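Local coordinates for 3-hydroxyisobutyrate dehydrogenase family protein (Geobacter sulfurreducens, PDB 3PDU) that binds NADP+ and probably reduces succinic semialdehyde to gamma-hydroxybutyrate, as a member of the beta-hydroxyacid dehydrogenase family, at residues Ala70-Cys75 and Ser102-Ala107. Sequence-based numbering, arbitrary orientation.
With NAP (NADP nicotinamide-adenine-dinucleotide phosphate), chain I.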
# COMPACT_ATOMS: atom_id res chain seq x y z
N ALA A 70 -9.05 -26.20 -8.12
CA ALA A 70 -10.06 -26.92 -8.90
C ALA A 70 -9.43 -27.61 -10.12
O ALA A 70 -9.74 -28.77 -10.42
CB ALA A 70 -11.18 -25.99 -9.35
N ALA A 71 -8.58 -26.87 -10.84
CA ALA A 71 -7.94 -27.40 -12.04
C ALA A 71 -7.11 -28.63 -11.71
O ALA A 71 -7.10 -29.61 -12.44
CB ALA A 71 -7.06 -26.34 -12.70
N ARG A 72 -6.37 -28.57 -10.61
CA ARG A 72 -5.56 -29.70 -10.21
C ARG A 72 -6.39 -30.89 -9.73
O ARG A 72 -6.07 -32.03 -10.03
CB ARG A 72 -4.57 -29.30 -9.12
CG ARG A 72 -3.40 -28.48 -9.63
CD ARG A 72 -2.55 -27.98 -8.47
NE ARG A 72 -1.39 -27.21 -8.92
CZ ARG A 72 -0.22 -27.76 -9.21
NH1 ARG A 72 -0.06 -29.07 -9.10
NH2 ARG A 72 0.80 -27.00 -9.61
N GLU A 73 -7.46 -30.63 -8.99
CA GLU A 73 -8.29 -31.73 -8.52
C GLU A 73 -8.96 -32.44 -9.70
O GLU A 73 -9.04 -33.67 -9.72
CB GLU A 73 -9.33 -31.24 -7.51
CG GLU A 73 -10.25 -32.34 -7.00
CD GLU A 73 -11.11 -31.90 -5.82
OE1 GLU A 73 -11.00 -30.72 -5.40
OE2 GLU A 73 -11.88 -32.74 -5.30
N VAL A 74 -9.44 -31.69 -10.68
CA VAL A 74 -10.08 -32.30 -11.84
C VAL A 74 -9.07 -33.09 -12.70
O VAL A 74 -9.40 -34.12 -13.28
CB VAL A 74 -10.88 -31.24 -12.67
CG1 VAL A 74 -11.22 -31.77 -14.06
CG2 VAL A 74 -12.16 -30.87 -11.92
N CYS A 75 -7.84 -32.63 -12.75
CA CYS A 75 -6.81 -33.32 -13.51
C CYS A 75 -6.30 -34.55 -12.77
O CYS A 75 -6.35 -35.66 -13.29
CB CYS A 75 -5.63 -32.38 -13.80
SG CYS A 75 -4.25 -33.17 -14.69
N SER A 102 -0.61 -24.87 -14.86
CA SER A 102 -0.83 -25.27 -16.24
C SER A 102 0.34 -26.13 -16.77
O SER A 102 0.11 -27.10 -17.49
CB SER A 102 -1.12 -24.06 -17.15
OG SER A 102 -0.01 -23.19 -17.23
N THR A 103 1.57 -25.78 -16.41
CA THR A 103 2.72 -26.58 -16.83
C THR A 103 2.62 -28.00 -16.28
O THR A 103 2.85 -28.97 -17.01
CB THR A 103 4.06 -25.96 -16.39
OG1 THR A 103 4.26 -24.73 -17.10
CG2 THR A 103 5.21 -26.91 -16.70
N ALA A 104 2.28 -28.13 -15.00
CA ALA A 104 2.19 -29.44 -14.36
C ALA A 104 1.07 -30.30 -14.97
O ALA A 104 1.23 -31.51 -15.19
CB ALA A 104 1.98 -29.31 -12.85
N ILE A 105 -0.08 -29.68 -15.23
CA ILE A 105 -1.19 -30.38 -15.86
C ILE A 105 -0.79 -30.84 -17.25
O ILE A 105 -1.00 -32.00 -17.62
CB ILE A 105 -2.46 -29.49 -15.92
CG1 ILE A 105 -3.02 -29.31 -14.51
CG2 ILE A 105 -3.50 -30.10 -16.85
CD1 ILE A 105 -4.08 -28.21 -14.39
N GLY A 106 -0.18 -29.94 -18.02
CA GLY A 106 0.26 -30.27 -19.36
C GLY A 106 1.27 -31.41 -19.38
O GLY A 106 1.14 -32.35 -20.18
N ALA A 107 2.27 -31.35 -18.51
CA ALA A 107 3.26 -32.43 -18.47
C ALA A 107 2.60 -33.78 -18.14
O ALA A 107 2.95 -34.81 -18.73
CB ALA A 107 4.37 -32.11 -17.46
PA NAP I . -17.74 -19.98 -11.36
O1A NAP I . -17.45 -19.74 -9.94
O2A NAP I . -19.10 -19.59 -11.76
O5B NAP I . -17.46 -21.49 -11.77
C5B NAP I . -16.38 -22.25 -11.29
C4B NAP I . -16.52 -23.66 -11.88
O4B NAP I . -15.49 -24.48 -11.33
C3B NAP I . -17.85 -24.34 -11.52
O3B NAP I . -18.19 -25.21 -12.58
C2B NAP I . -17.48 -25.17 -10.30
O2B NAP I . -18.24 -26.34 -10.09
C1B NAP I . -16.08 -25.58 -10.69
N9A NAP I . -15.27 -25.99 -9.53
C8A NAP I . -14.80 -25.22 -8.50
N7A NAP I . -14.08 -26.03 -7.68
C5A NAP I . -14.07 -27.28 -8.19
C6A NAP I . -13.49 -28.47 -7.76
N6A NAP I . -12.76 -28.50 -6.64
N1A NAP I . -13.68 -29.60 -8.51
C2A NAP I . -14.43 -29.57 -9.68
N3A NAP I . -15.01 -28.39 -10.09
C4A NAP I . -14.83 -27.27 -9.35
O3 NAP I . -16.60 -19.18 -12.15
PN NAP I . -16.49 -18.60 -13.64
O1N NAP I . -16.76 -17.15 -13.56
O2N NAP I . -17.21 -19.51 -14.56
O5D NAP I . -14.90 -18.78 -13.80
C5D NAP I . -14.31 -19.95 -14.31
C4D NAP I . -12.87 -19.58 -14.66
O4D NAP I . -12.87 -18.59 -15.67
C3D NAP I . -12.16 -18.95 -13.47
O3D NAP I . -10.79 -19.30 -13.55
C2D NAP I . -12.28 -17.46 -13.71
O2D NAP I . -11.25 -16.72 -13.09
C1D NAP I . -12.17 -17.45 -15.23
N1N NAP I . -12.73 -16.29 -15.92
C2N NAP I . -13.92 -15.74 -15.51
C3N NAP I . -14.45 -14.65 -16.21
C7N NAP I . -15.77 -14.03 -15.81
O7N NAP I . -16.05 -12.74 -16.27
N7N NAP I . -16.63 -14.66 -15.01
C4N NAP I . -13.76 -14.14 -17.31
C5N NAP I . -12.57 -14.73 -17.73
C6N NAP I . -12.07 -15.82 -17.03
P2B NAP I . -19.54 -26.30 -9.14
O1X NAP I . -19.68 -27.70 -8.63
O2X NAP I . -19.31 -25.30 -8.02
O3X NAP I . -20.74 -25.87 -9.93
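Ile-105 reaches from helix 99-111 to meet Ala-71 and Cys-75 on helix 68-76. Its CB has nothing of residues 70-75 within 4.2 Å; the branches do the touching. CG2 meets Cys-75 SG at 3.8 Å. CG1 lies against both CB and SG of the same cysteine. Cys-75 SG, turned anti to its backbone N, comes forward to CG2 and CG1, not to CD1. At the tip, CD1 rests on Ala-71, 3.9 Å from its CB, and comes equally near its carbonyl O. CG1 sits anti to the carbonyl carbon (chi1 -71°) and chi2 is extended, which carries CD1 across to the other helix. With Ile-105 replaced by alanine, Cys-75 SG and Ala-71 CB would probably lose their partner on helix 99-111, and a gap would be likely to open there. At the more open edge of the contact the extended Arg-72 chain brings NH2 to 4.2 Å from Ala-104 CB; its NE is hydrogen-bonded to Thr-101 OG1. Residues 70-75 and 102-107 run nearly parallel, their axes 11° apart, beside strand 90-93 of the Rossmann-type domain. Tyr-91 and Asp-93 of that strand also touch Ile-105. The other side of helix 68-76 serves the cofactor. Glu-73 OE1 accepts a hydrogen bond of 3.1 Å from adenine N6A, while Ala-70 CB and Val-74 CG2 touch the adenine. The join itself rests on van der Waals contact of branched Ile-105 with an alanine and a cysteine, so it depends on shape; the polar cofactor bond lies on the adenine side.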